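Local coordinates for protein GCN5-related N-acetyltransferase (Brucella abortus, PDB 7N1L) that probably transfers an acyl group, most likely acetyl, to an acceptor substrate as a GCN5-related N-acetyltransferase, at residues Ala74-Ala79 with Phe88-Asp93. Sequence-based numbering, arbitrary orientation.
Sequences AEALGA and FVIFYD
Glu75 and Leu77 pair with Phe91 and Val89 through two antiparallel hydrogen-bonded pairs, the axes of the segments 74-79 and 88-93 approaching to 4.6 Å; the bond from Phe91 N to Glu75 O (2.8 Å) is nearly straight. Between them lies the non-hydrogen-bonded pair Ala76–Ile90, where Ala76 CA meets the neighbouring carbonyl, Val89 O, at 3.2 Å in a CA-H...O contact. Phe91 takes the cramped rotamer with CG between its backbone N and carbonyl carbon (chi1 66°), which leans the ring toward the partner strand. Glu75 CB sits over one face of this ring, near its rim, in a CH-pi contact 3.7 Å from the centroid. The extended Glu75 chain carries its carboxylate beside the CE2–CZ side of the ring, OE2 3.6 Å from Phe91 CE2, the two planes 45° apart. A water joins Glu75 OE2 (2.9 Å) to Asp93 N; Arg135 forms salt bridges with both acids and Arg102 with Asp93, which probably offsets their like charges. On the sheet face carrying Glu75 and Phe91, Leu77 CB packs alongside Val89 CG1 at 3.6 Å, under helix 120-129. Ala74, Ile90 and Tyr92 occupy the other face, where Pro95 and Pro97 of the second subunit pack. This beta hairpin belongs to the central mixed sheet characteristic of the GNAT fold.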
loop_
_atom_site.group_PDB
_atom_site.type_symbol
_atom_site.label_atom_id
_atom_site.label_comp_id
_atom_site.label_asym_id
_atom_site.label_seq_id
_atom_site.Cartn_x
_atom_site.Cartn_y
_atom_site.Cartn_z
ATOM N N ALA A 74 -7.647 -5.021 -4.461
ATOM C CA ALA A 74 -8.096 -5.063 -3.078
ATOM C C ALA A 74 -8.804 -6.375 -2.768
ATOM O O ALA A 74 -9.418 -6.998 -3.642
ATOM C CB ALA A 74 -9.037 -3.898 -2.772
ATOM N N GLU A 75 -8.696 -6.805 -1.521
ATOM C CA GLU A 75 -9.504 -7.911 -1.032
ATOM C C GLU A 75 -9.974 -7.538 0.368
ATOM O O GLU A 75 -9.413 -6.662 1.030
ATOM C CB GLU A 75 -8.730 -9.240 -1.017
ATOM C CG GLU A 75 -8.142 -9.640 -2.386
ATOM C CD GLU A 75 -7.254 -10.845 -2.286
ATOM O OE1 GLU A 75 -7.764 -11.935 -1.977
ATOM O OE2 GLU A 75 -6.018 -10.694 -2.475
ATOM N N ALA A 76 -11.046 -8.172 0.798
ATOM C CA ALA A 76 -11.601 -7.872 2.098
ATOM C C ALA A 76 -12.031 -9.191 2.727
ATOM O O ALA A 76 -12.696 -10.015 2.085
ATOM C CB ALA A 76 -12.758 -6.875 1.981
ATOM N N LEU A 77 -11.608 -9.397 3.961
ATOM C CA LEU A 77 -12.045 -10.525 4.766
ATOM C C LEU A 77 -13.177 -10.068 5.675
ATOM O O LEU A 77 -13.139 -8.955 6.193
ATOM C CB LEU A 77 -10.848 -11.033 5.555
ATOM C CG LEU A 77 -10.538 -12.471 5.862
ATOM C CD1 LEU A 77 -10.695 -13.376 4.690
ATOM C CD2 LEU A 77 -9.046 -12.367 6.175
ATOM N N GLY A 78 -14.219 -10.889 5.784
ATOM C CA GLY A 78 -15.373 -10.556 6.604
ATOM C C GLY A 78 -15.562 -11.519 7.766
ATOM O O GLY A 78 -15.251 -12.711 7.674
ATOM N N ALA A 79 -16.106 -10.995 8.865
ATOM C CA ALA A 79 -16.402 -11.784 10.050
ATOM C C ALA A 79 -17.904 -11.776 10.287
ATOM O O ALA A 79 -18.522 -10.709 10.350
ATOM C CB ALA A 79 -15.667 -11.240 11.276
ATOM N N PHE A 88 -14.709 -6.432 9.426
ATOM C CA PHE A 88 -14.008 -6.622 8.155
ATOM C C PHE A 88 -12.560 -6.173 8.277
ATOM O O PHE A 88 -12.195 -5.420 9.186
ATOM C CB PHE A 88 -14.682 -5.892 6.983
ATOM C CG PHE A 88 -14.575 -4.389 7.028
ATOM C CD1 PHE A 88 -13.460 -3.728 6.504
ATOM C CD2 PHE A 88 -15.610 -3.622 7.537
ATOM C CE1 PHE A 88 -13.384 -2.348 6.510
ATOM C CE2 PHE A 88 -15.540 -2.245 7.543
ATOM C CZ PHE A 88 -14.420 -1.605 7.021
ATOM N N VAL A 89 -11.731 -6.666 7.353
ATOM C CA VAL A 89 -10.390 -6.126 7.154
ATOM C C VAL A 89 -10.144 -6.071 5.654
ATOM O O VAL A 89 -10.423 -7.042 4.939
ATOM C CB VAL A 89 -9.287 -6.929 7.886
ATOM C CG1 VAL A 89 -9.233 -8.367 7.433
ATOM C CG2 VAL A 89 -7.936 -6.268 7.679
ATOM N N ILE A 90 -9.657 -4.920 5.180
ATOM C CA ILE A 90 -9.315 -4.679 3.779
ATOM C C ILE A 90 -7.807 -4.800 3.623
ATOM O O ILE A 90 -7.050 -4.168 4.373
ATOM C CB ILE A 90 -9.795 -3.287 3.328
ATOM C CG1 ILE A 90 -11.320 -3.175 3.446
ATOM C CG2 ILE A 90 -9.351 -2.998 1.885
ATOM C CD1 ILE A 90 -11.841 -1.732 3.299
ATOM N N PHE A 91 -7.360 -5.597 2.648
ATOM C CA PHE A 91 -5.933 -5.837 2.475
ATOM C C PHE A 91 -5.557 -5.895 1.009
ATOM O O PHE A 91 -6.377 -6.227 0.149
ATOM C CB PHE A 91 -5.494 -7.136 3.146
ATOM C CG PHE A 91 -6.064 -8.380 2.536
ATOM C CD1 PHE A 91 -7.346 -8.812 2.877
ATOM C CD2 PHE A 91 -5.304 -9.172 1.689
ATOM C CE1 PHE A 91 -7.867 -9.996 2.344
ATOM C CE2 PHE A 91 -5.819 -10.347 1.151
ATOM C CZ PHE A 91 -7.097 -10.755 1.482
ATOM N N TYR A 92 -4.270 -5.640 0.748
ATOM C CA TYR A 92 -3.718 -5.676 -0.593
ATOM C C TYR A 92 -2.642 -6.744 -0.655
ATOM O O TYR A 92 -1.827 -6.867 0.258
ATOM C CB TYR A 92 -3.153 -4.309 -0.998
ATOM C CG TYR A 92 -4.116 -3.211 -0.641
ATOM C CD1 TYR A 92 -5.360 -3.152 -1.231
ATOM C CD2 TYR A 92 -3.761 -2.205 0.219
ATOM C CE1 TYR A 92 -6.267 -2.181 -0.905
ATOM C CE2 TYR A 92 -4.656 -1.211 0.536
ATOM C CZ TYR A 92 -5.919 -1.212 -0.028
ATOM O OH TYR A 92 -6.838 -0.213 0.260
ATOM N N ASP A 93 -2.664 -7.537 -1.708
ATOM C CA ASP A 93 -1.615 -8.517 -1.985
ATOM C C ASP A 93 -0.678 -7.834 -2.989
ATOM O O ASP A 93 -0.984 -7.754 -4.180
ATOM C CB ASP A 93 -2.202 -9.816 -2.534
ATOM C CG ASP A 93 -1.142 -10.912 -2.742
ATOM O OD1 ASP A 93 0.063 -10.587 -2.792
ATOM O OD2 ASP A 93 -1.501 -12.098 -2.928
HETATM O O HOH W 1 -4.869 -8.073 -3.000
#